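Side-chain contacts in RimK-related lysine biosynthesis protein (Thermococcus kodakarensis, PDB 5K2M), which binds adenine nucleotide and magnesium and, as an ATP-grasp ligase of the RimK family, LysX subfamily, probably serves lysine biosynthesis: residues E146-K149 with W150-N153; V210-L213 with S214-W218. All blocks are in the same frame, centred on the assembly; numbering follows the deposited sequence.

Both contacts lie within the RimK-like ATP-grasp range of the chain, each formed by residues adjacent in sequence. Contact 1 comes first, where helix 138-150 runs out into the loop before strand 159-163. Contact 2 follows along most of helix 208-219, which lies on the five-stranded antiparallel sheet containing strands 170-177, 180-188 and 236-243. They do not touch: their centres are about 36 Å apart, on opposite sides of the chain's centre, and their nearest atoms about 23 Å. ADP and magnesium are bound about 10 Å or more from their side chains. Contact 1 lies at a subunit interface; contact 2, within its own chain, joins a helix to the sheet carrying the magnesium ligands Asp229 and Glu241.

Contact 1. Residues E146-K149 with W150-N153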
loop_
_atom_site.group_PDB
_atom_site.type_symbol
_atom_site.label_atom_id
_atom_site.label_comp_id
_atom_site.label_asym_id
_atom_site.label_seq_id
_atom_site.Cartn_x
_atom_site.Cartn_y
_atom_site.Cartn_z
ATOM N N GLU A 146 -46.889 -20.180 1.532
ATOM C CA GLU A 146 -46.997 -19.010 0.632
ATOM C C GLU A 146 -46.655 -17.730 1.378
ATOM O O GLU A 146 -45.919 -16.884 0.881
ATOM C CB GLU A 146 -48.412 -18.863 0.032
ATOM C CG GLU A 146 -48.572 -19.356 -1.399
ATOM C CD GLU A 146 -47.761 -18.551 -2.414
ATOM O OE1 GLU A 146 -48.092 -17.365 -2.685
ATOM O OE2 GLU A 146 -46.784 -19.128 -2.941
ATOM N N HIS A 147 -47.199 -17.577 2.574
ATOM C CA HIS A 147 -46.927 -16.362 3.348
ATOM C C HIS A 147 -45.491 -16.290 3.851
ATOM O O HIS A 147 -44.865 -15.242 3.741
ATOM C CB HIS A 147 -47.945 -16.188 4.474
ATOM C CG HIS A 147 -49.314 -15.870 3.969
ATOM N ND1 HIS A 147 -49.888 -14.624 4.100
ATOM C CD2 HIS A 147 -50.196 -16.617 3.268
ATOM C CE1 HIS A 147 -51.077 -14.631 3.527
ATOM N NE2 HIS A 147 -51.287 -15.825 3.014
ATOM N N ARG A 148 -44.957 -17.393 4.366
ATOM C CA ARG A 148 -43.560 -17.422 4.805
ATOM C C ARG A 148 -42.602 -17.053 3.669
ATOM O O ARG A 148 -41.642 -16.314 3.869
ATOM C CB ARG A 148 -43.195 -18.799 5.341
ATOM C CG ARG A 148 -43.870 -19.153 6.648
ATOM C CD ARG A 148 -43.331 -18.351 7.811
ATOM N NE ARG A 148 -43.556 -19.115 9.028
ATOM C CZ ARG A 148 -42.779 -20.123 9.432
ATOM N NH1 ARG A 148 -43.109 -20.779 10.535
ATOM N NH2 ARG A 148 -41.671 -20.468 8.753
ATOM N N LYS A 149 -42.882 -17.584 2.487
ATOM C CA LYS A 149 -42.122 -17.315 1.271
ATOM C C LYS A 149 -41.943 -15.816 1.021
ATOM O O LYS A 149 -40.827 -15.361 0.765
ATOM C CB LYS A 149 -42.848 -17.972 0.090
ATOM C CG LYS A 149 -42.328 -17.672 -1.312
ATOM C CD LYS A 149 -43.410 -17.991 -2.345
ATOM C CE LYS A 149 -42.840 -18.378 -3.702
ATOM N NZ LYS A 149 -42.104 -17.257 -4.347
ATOM N N TRP A 150 -43.032 -15.052 1.109
ATOM C CA TRP A 150 -42.990 -13.622 0.800
ATOM C C TRP A 150 -42.608 -12.733 1.970
ATOM O O TRP A 150 -42.555 -11.522 1.821
ATOM C CB TRP A 150 -44.320 -13.150 0.194
ATOM C CG TRP A 150 -44.520 -13.637 -1.201
ATOM C CD1 TRP A 150 -45.549 -14.400 -1.659
ATOM C CD2 TRP A 150 -43.647 -13.422 -2.324
ATOM N NE1 TRP A 150 -45.387 -14.663 -2.999
ATOM C CE2 TRP A 150 -44.227 -14.077 -3.434
ATOM C CE3 TRP A 150 -42.435 -12.733 -2.502
ATOM C CZ2 TRP A 150 -43.640 -14.061 -4.711
ATOM C CZ3 TRP A 150 -41.847 -12.724 -3.769
ATOM C CH2 TRP A 150 -42.454 -13.387 -4.857
ATOM N N MET A 151 -42.321 -13.304 3.132
ATOM C CA MET A 151 -41.837 -12.482 4.234
ATOM C C MET A 151 -40.347 -12.231 4.049
ATOM O O MET A 151 -39.627 -13.088 3.540
ATOM C CB MET A 151 -42.167 -13.117 5.579
ATOM C CG MET A 151 -43.666 -13.133 5.815
ATOM S SD MET A 151 -44.193 -14.060 7.252
ATOM C CE MET A 151 -44.332 -12.708 8.406
ATOM N N LYS A 152 -39.902 -11.041 4.432
ATOM C CA LYS A 152 -38.534 -10.610 4.124
ATOM C C LYS A 152 -37.457 -11.416 4.848
ATOM O O LYS A 152 -36.429 -11.736 4.261
ATOM C CB LYS A 152 -38.349 -9.117 4.425
ATOM C CG LYS A 152 -38.477 -8.233 3.198
ATOM C CD LYS A 152 -38.938 -6.835 3.568
ATOM C CE LYS A 152 -40.450 -6.776 3.728
ATOM N NZ LYS A 152 -41.157 -6.803 2.414
ATOM N N ASN A 153 -37.695 -11.735 6.113
ATOM C CA ASN A 153 -36.669 -12.348 6.949
ATOM C C ASN A 153 -36.318 -13.761 6.420
ATOM O O ASN A 153 -37.167 -14.653 6.422
ATOM C CB ASN A 153 -37.128 -12.359 8.425
ATOM C CG ASN A 153 -35.986 -12.610 9.413
ATOM O OD1 ASN A 153 -35.965 -12.086 10.527
ATOM N ND2 ASN A 153 -35.064 -13.433 9.026
HETATM O O HOH W 1 -38.658 -16.125 3.353
#
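Lys149 lays its chain over one face of the Trp150 indole, the two side chains running side by side. Lys149 CG stands anti to the backbone N (chi1 172°), which carries CD above the five-membered ring; the bend at chi4 then brings Lys149 NZ over the six-membered ring of Trp150, 4.0 Å from its centroid, a cation-pi contact beside the CH-pi contact of CD on the same face. This is the exposed side, though Lys149 also touches Glu105 and Trp150 packs on Met151 of a second subunit. Glu146 comes alongside the indole with its carboxylate steeply turned, 79° from the ring plane. Glu146 OE1 stays 3.8 Å from Trp150 NE1 and is instead hydrogen-bonded to the backbone N of Leu131 of that second subunit, while NE1, covered here, has no hydrogen-bonding partner in the model. The buried side is closer-packed. Met151 CG sits 3.2 Å from His147 O, with SD following past the same carbonyl, and Met151 N donates to Arg148 O at 3.2 Å, arriving from above the carbonyl plane. Trp150 N is shared weakly between Glu146 O and His147 O. Arg148 sets off away from 150-153, and its NH2 is hydrogen-bonded to Tyr156 O in the following loop. An i to i+3 bond beside weak, shared ones is typical where a helix runs out, here as helix 138-150 of the ATP-grasp domain enters a loop.

Contact 2. Residues V210-L213 with S214-W218; sequences VEEL and SVKAW
The peptide carbonyl of Val210 is approached on both faces of its plane by Ser214, with OG on one side and the backbone N on the other. Ser214 OG donates to Val210 O at 2.6 Å, lying 39° out of the plane, and Ser214 N bonds to Val210 O at 2.8 Å, tilted 27°. With OG beside its own backbone N (chi1 -66°), the hydroxyl folds back along the helix, and one oxygen is gripped twice. At the Glu212 carboxylate, OE1 has Lys216 CE alongside at 4.0 Å; the opposite charges do not meet, as Glu212 OE1 and Lys216 NZ are 5.3 Å apart, so any attraction between them is probably modest. Both chains run the same way from the exposed side of helix 208-219. The opposite side packs on the antiparallel sheet of the ATP-grasp domain: Val210 rests on Ile172, Ala184 and Leu237, Leu213 on Leu237 and Val239, and Ser214 OG is hydrogen-bonded to Ser174 OG. Replacing Ser214 with an alanine would probably cost Val210 O its second donor and leave the Ser174 hydroxyl without this mate at the junction of helix and sheet. Further round the helix, Val215 N bonds to Glu211 O at 3.0 Å, and Val215 CG2 comes to 3.3 Å from the same oxygen. Ala217 N donates to Leu213 O, against which Ala217 CB also packs at 3.5 Å, while the Leu213 side chain also touches Val94 and Pro95 of a loop.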
loop_
_atom_site.group_PDB
_atom_site.type_symbol
_atom_site.label_atom_id
_atom_site.label_comp_id
_atom_site.label_asym_id
_atom_site.label_seq_id
_atom_site.Cartn_x
_atom_site.Cartn_y
_atom_site.Cartn_z
ATOM N N VAL A 210 -42.486 -33.115 36.649
ATOM C CA VAL A 210 -42.042 -31.989 35.834
ATOM C C VAL A 210 -40.704 -31.469 36.353
ATOM O O VAL A 210 -39.874 -31.011 35.560
ATOM C CB VAL A 210 -43.089 -30.848 35.649
ATOM C CG1 VAL A 210 -44.502 -31.400 35.561
ATOM C CG2 VAL A 210 -42.969 -29.768 36.715
ATOM N N GLU A 211 -40.483 -31.565 37.666
ATOM C CA GLU A 211 -39.219 -31.115 38.254
ATOM C C GLU A 211 -38.032 -31.875 37.672
ATOM O O GLU A 211 -37.052 -31.264 37.229
ATOM C CB GLU A 211 -39.229 -31.240 39.789
ATOM C CG GLU A 211 -37.858 -31.026 40.426
ATOM C CD GLU A 211 -37.899 -30.859 41.934
ATOM O OE1 GLU A 211 -39.008 -30.826 42.517
ATOM O OE2 GLU A 211 -36.805 -30.767 42.537
ATOM N N GLU A 212 -38.129 -33.199 37.678
ATOM C CA GLU A 212 -37.060 -34.059 37.174
ATOM C C GLU A 212 -36.855 -33.893 35.683
ATOM O O GLU A 212 -35.723 -33.834 35.215
ATOM C CB GLU A 212 -37.362 -35.524 37.488
ATOM C CG GLU A 212 -36.290 -36.499 37.027
ATOM C CD GLU A 212 -36.632 -37.947 37.340
ATOM O OE1 GLU A 212 -36.250 -38.820 36.531
ATOM O OE2 GLU A 212 -37.286 -38.217 38.381
ATOM N N LEU A 213 -37.944 -33.837 34.928
ATOM C CA LEU A 213 -37.853 -33.595 33.484
ATOM C C LEU A 213 -37.246 -32.218 33.180
ATOM O O LEU A 213 -36.426 -32.071 32.267
ATOM C CB LEU A 213 -39.237 -33.702 32.836
ATOM C CG LEU A 213 -39.296 -33.556 31.315
ATOM C CD1 LEU A 213 -38.481 -34.654 30.641
ATOM C CD2 LEU A 213 -40.744 -33.611 30.857
ATOM N N SER A 214 -37.653 -31.216 33.947
ATOM C CA SER A 214 -37.130 -29.859 33.790
ATOM C C SER A 214 -35.615 -29.804 33.996
ATOM O O SER A 214 -34.902 -29.179 33.199
ATOM C CB SER A 214 -37.816 -28.905 34.760
ATOM O OG SER A 214 -39.188 -28.779 34.439
ATOM N N VAL A 215 -35.126 -30.463 35.050
ATOM C CA VAL A 215 -33.693 -30.483 35.332
ATOM C C VAL A 215 -32.934 -31.173 34.192
ATOM O O VAL A 215 -31.887 -30.696 33.763
ATOM C CB VAL A 215 -33.366 -31.160 36.694
ATOM C CG1 VAL A 215 -31.864 -31.359 36.870
ATOM C CG2 VAL A 215 -33.897 -30.328 37.855
ATOM N N LYS A 216 -33.471 -32.287 33.703
ATOM C CA LYS A 216 -32.851 -33.023 32.595
ATOM C C LYS A 216 -32.804 -32.192 31.316
ATOM O O LYS A 216 -31.814 -32.223 30.593
ATOM C CB LYS A 216 -33.582 -34.343 32.328
ATOM C CG LYS A 216 -33.146 -35.503 33.214
ATOM C CD LYS A 216 -34.117 -36.669 33.071
ATOM C CE LYS A 216 -33.563 -37.973 33.630
ATOM N NZ LYS A 216 -32.659 -38.643 32.648
ATOM N N ALA A 217 -33.876 -31.454 31.039
ATOM C CA ALA A 217 -33.898 -30.546 29.898
ATOM C C ALA A 217 -32.805 -29.491 30.039
ATOM O O ALA A 217 -32.102 -29.183 29.079
ATOM C CB ALA A 217 -35.258 -29.881 29.771
ATOM N N TRP A 218 -32.667 -28.933 31.240
ATOM C CA TRP A 218 -31.611 -27.961 31.509
ATOM C C TRP A 218 -30.213 -28.560 31.311
ATOM O O TRP A 218 -29.313 -27.878 30.818
ATOM C CB TRP A 218 -31.742 -27.409 32.933
ATOM C CG TRP A 218 -30.681 -26.405 33.292
ATOM C CD1 TRP A 218 -30.804 -25.059 33.261
ATOM C CD2 TRP A 218 -29.344 -26.677 33.731
ATOM N NE1 TRP A 218 -29.634 -24.468 33.654
ATOM C CE2 TRP A 218 -28.713 -25.438 33.930
ATOM C CE3 TRP A 218 -28.615 -27.848 33.966
ATOM C CZ2 TRP A 218 -27.385 -25.328 34.367
ATOM C CZ3 TRP A 218 -27.295 -27.738 34.400
ATOM C CH2 TRP A 218 -26.700 -26.485 34.597
#